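Local atomic coordinates of putative translation initiation inhibitor (Salmonella typhimurium, PDB entry 3GTZ), a protein that is of uncertain function but belongs to the RutC (YjgF-like) family and may inhibit the initiation of translation. Residues W14-I19 / D49-K54. Numbering follows the deposited sequence.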
ATOM      1  N   TRP A  14     -13.668  -8.438  -8.596  1.00 60.40           N
ATOM      2  CA  TRP A  14     -12.454  -7.665  -8.748  1.00 60.66           C
ATOM      3  C   TRP A  14     -12.381  -7.062 -10.137  1.00 58.55           C
ATOM      4  O   TRP A  14     -13.059  -7.502 -11.038  1.00 57.42           O
ATOM      5  CB  TRP A  14     -11.207  -8.531  -8.497  1.00 63.36           C
ATOM      6  CG  TRP A  14     -10.996  -9.634  -9.492  1.00 65.33           C
ATOM      7  CD1 TRP A  14     -10.420  -9.524 -10.732  1.00 67.95           C
ATOM      8  CD2 TRP A  14     -11.347 -11.014  -9.333  1.00 67.59           C
ATOM      9  NE1 TRP A  14     -10.394 -10.754 -11.360  1.00 69.29           N
ATOM     10  CE2 TRP A  14     -10.956 -11.688 -10.521  1.00 69.50           C
ATOM     11  CE3 TRP A  14     -11.937 -11.752  -8.296  1.00 68.48           C
ATOM     12  CZ2 TRP A  14     -11.140 -13.083 -10.705  1.00 68.93           C
ATOM     13  CZ3 TRP A  14     -12.137 -13.155  -8.476  1.00 68.80           C
ATOM     14  CH2 TRP A  14     -11.732 -13.799  -9.679  1.00 68.79           C
ATOM     15  N   SER A  15     -11.562  -6.025 -10.263  1.00 56.69           N
ATOM     16  CA  SER A  15     -11.181  -5.454 -11.532  1.00 55.37           C
ATOM     17  C   SER A  15      -9.681  -5.705 -11.683  1.00 54.56           C
ATOM     18  O   SER A  15      -8.946  -5.759 -10.714  1.00 54.82           O
ATOM     19  CB  SER A  15     -11.451  -3.943 -11.537  1.00 55.55           C
ATOM     20  OG  SER A  15     -12.821  -3.630 -11.624  1.00 52.81           O
ATOM     21  N   ASP A  16      -9.206  -5.866 -12.891  1.00 53.07           N
ATOM     22  CA  ASP A  16      -7.814  -6.177 -13.043  1.00 52.46           C
ATOM     23  C   ASP A  16      -7.000  -4.883 -12.954  1.00 50.08           C
ATOM     24  O   ASP A  16      -5.943  -4.863 -12.334  1.00 49.93           O
ATOM     25  CB  ASP A  16      -7.600  -6.903 -14.363  1.00 53.02           C
ATOM     26  CG  ASP A  16      -6.237  -7.504 -14.478  1.00 56.87           C
ATOM     27  OD1 ASP A  16      -5.847  -8.248 -13.534  1.00 60.86           O
ATOM     28  OD2 ASP A  16      -5.572  -7.260 -15.536  1.00 62.82           O
ATOM     29  N   VAL A  17      -7.521  -3.807 -13.536  1.00 47.60           N
ATOM     30  CA  VAL A  17      -6.835  -2.508 -13.585  1.00 46.02           C
ATOM     31  C   VAL A  17      -7.815  -1.363 -13.311  1.00 44.59           C
ATOM     32  O   VAL A  17      -8.929  -1.396 -13.775  1.00 45.27           O
ATOM     33  CB  VAL A  17      -6.152  -2.290 -14.958  1.00 45.50           C
ATOM     34  CG1 VAL A  17      -5.118  -1.209 -14.870  1.00 44.79           C
ATOM     35  CG2 VAL A  17      -5.519  -3.590 -15.453  1.00 44.82           C
ATOM     36  N   VAL A  18      -7.417  -0.369 -12.533  1.00 43.20           N
ATOM     37  CA  VAL A  18      -8.236   0.799 -12.334  1.00 42.44           C
ATOM     38  C   VAL A  18      -7.465   2.040 -12.726  1.00 42.46           C
ATOM     39  O   VAL A  18      -6.298   2.145 -12.430  1.00 43.83           O
ATOM     40  CB  VAL A  18      -8.662   0.927 -10.882  1.00 42.51           C
ATOM     41  CG1 VAL A  18      -9.360   2.274 -10.668  1.00 39.86           C
ATOM     42  CG2 VAL A  18      -9.578  -0.252 -10.500  1.00 42.79           C
ATOM     43  N   ILE A  19      -8.122   2.983 -13.382  1.00 42.16           N
ATOM     44  CA  ILE A  19      -7.482   4.192 -13.861  1.00 41.73           C
ATOM     45  C   ILE A  19      -8.320   5.366 -13.420  1.00 41.07           C
ATOM     46  O   ILE A  19      -9.513   5.403 -13.687  1.00 41.48           O
ATOM     47  CB  ILE A  19      -7.374   4.202 -15.369  1.00 41.94           C
ATOM     48  CG1 ILE A  19      -6.513   3.025 -15.853  1.00 43.76           C
ATOM     49  CG2 ILE A  19      -6.756   5.514 -15.837  1.00 43.94           C
ATOM     50  CD1 ILE A  19      -6.828   2.560 -17.251  1.00 44.43           C
ATOM     51  N   ASP A  49       4.097  -4.695 -17.785  1.00 43.36           N
ATOM     52  CA  ASP A  49       4.350  -4.004 -19.060  1.00 43.82           C
ATOM     53  C   ASP A  49       3.137  -4.042 -20.001  1.00 43.71           C
ATOM     54  O   ASP A  49       2.660  -3.003 -20.470  1.00 43.75           O
ATOM     55  CB  ASP A  49       5.539  -4.617 -19.788  1.00 43.78           C
ATOM     56  CG  ASP A  49       6.818  -4.525 -18.997  1.00 44.80           C
ATOM     57  OD1 ASP A  49       6.846  -3.822 -17.963  1.00 45.41           O
ATOM     58  OD2 ASP A  49       7.790  -5.185 -19.400  1.00 47.38           O
ATOM     59  N   ALA A  50       2.636  -5.241 -20.240  1.00 43.71           N
ATOM     60  CA  ALA A  50       1.519  -5.448 -21.162  1.00 44.14           C
ATOM     61  C   ALA A  50       0.310  -4.621 -20.755  1.00 44.59           C
ATOM     62  O   ALA A  50      -0.288  -3.948 -21.594  1.00 45.26           O
ATOM     63  CB  ALA A  50       1.148  -6.929 -21.230  1.00 43.54           C
ATOM     64  N   VAL A  51      -0.026  -4.684 -19.464  1.00 44.46           N
ATOM     65  CA  VAL A  51      -1.083  -3.878 -18.862  1.00 43.95           C
ATOM     66  C   VAL A  51      -0.811  -2.399 -19.044  1.00 44.62           C
ATOM     67  O   VAL A  51      -1.690  -1.696 -19.435  1.00 45.33           O
ATOM     68  CB  VAL A  51      -1.230  -4.198 -17.320  1.00 44.19           C
ATOM     69  CG1 VAL A  51      -1.734  -3.000 -16.530  1.00 41.08           C
ATOM     70  CG2 VAL A  51      -2.108  -5.431 -17.108  1.00 42.87           C
ATOM     71  N   LEU A  52       0.403  -1.924 -18.746  1.00 45.42           N
ATOM     72  CA  LEU A  52       0.713  -0.502 -18.886  1.00 46.13           C
ATOM     73  C   LEU A  52       0.627  -0.030 -20.346  1.00 48.05           C
ATOM     74  O   LEU A  52       0.146   1.074 -20.607  1.00 47.81           O
ATOM     75  CB  LEU A  52       2.089  -0.152 -18.298  1.00 45.68           C
ATOM     76  CG  LEU A  52       2.304  -0.254 -16.787  1.00 44.15           C
ATOM     77  CD1 LEU A  52       3.767  -0.077 -16.443  1.00 43.31           C
ATOM     78  CD2 LEU A  52       1.472   0.780 -16.071  1.00 41.04           C
ATOM     79  N   GLU A  53       1.051  -0.849 -21.303  1.00 50.23           N
ATOM     80  CA  GLU A  53       1.044  -0.357 -22.688  1.00 53.28           C
ATOM     81  C   GLU A  53      -0.315  -0.446 -23.376  1.00 52.85           C
ATOM     82  O   GLU A  53      -0.638   0.370 -24.232  1.00 52.35           O
ATOM     83  CB  GLU A  53       2.260  -0.824 -23.548  1.00 53.41           C
ATOM     84  CG  GLU A  53       2.634  -2.284 -23.581  1.00 56.57           C
ATOM     85  CD  GLU A  53       4.175  -2.491 -23.512  1.00 58.28           C
ATOM     86  OE1 GLU A  53       4.871  -1.572 -23.027  1.00 63.76           O
ATOM     87  OE2 GLU A  53       4.692  -3.568 -23.919  1.00 65.05           O
ATOM     88  N   LYS A  54      -1.161  -1.355 -22.918  1.00 54.09           N
ATOM     89  CA  LYS A  54      -2.531  -1.428 -23.410  1.00 53.97           C
ATOM     90  C   LYS A  54      -3.238  -0.094 -23.136  1.00 53.75           C
ATOM     91  O   LYS A  54      -4.111   0.290 -23.909  1.00 53.53           O
ATOM     92  CB  LYS A  54      -3.262  -2.625 -22.763  1.00 55.52           C
ATOM     93  CG  LYS A  54      -4.733  -2.822 -23.169  1.00 57.26           C
ATOM     94  CD  LYS A  54      -4.910  -3.950 -24.207  1.00 61.99           C
ATOM     95  CE  LYS A  54      -6.389  -3.986 -24.784  1.00 63.36           C
ATOM     96  NZ  LYS A  54      -6.586  -4.821 -26.062  1.00 63.75           N
TER
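Val17 and Val51 meet tip to tip, the strand residue reaching from residues 14-19 and the helix residue from residues 49-54. CG1 of Val51 makes the closest approach, 4.0 Å from CG2 of Val17 and 4.2 Å from its CG1, and so faces the fork between the two branches. In Val51 that methyl stands opposite the backbone N (chi1 151°), and the other branch, CG2, is turned to the side of Asp16, whose carboxylate oxygen OD2 comes to 4.2 Å from it. This second approach sets a carboxylate beside a methyl group and is no more than van der Waals contact at the margin of the patch. The interface is small, 90 Å² summed over both sides, and the two valines supply most of it; their CA atoms are 7.9 Å apart. In the YjgF-like fold to which this chain belongs, helices pack on one face of a mixed beta-sheet, and here the last turns of helix 37-54 meet strand 15-20, next to the outermost strand 6-10. Tyr26 of the neighbouring strand 23-28 touches Asp16, Val17 and Val51 alike, joining the small patch to the sheet, while Leu24 also packs on Val17. The strand itself is bent here: a classic beta bulge sets Asp16 and Val17 together opposite Ile8 of strand 6-10, so that both consecutive residues start their side chains toward the helix. On the helix side, Glu53 N to Asp49 O, 2.8 Å, is one of the helical bonds around Val51. Next to the bulge, Ser15 OG bonds Ala91 O of a second subunit, and Val18 packs on Val93 of that subunit.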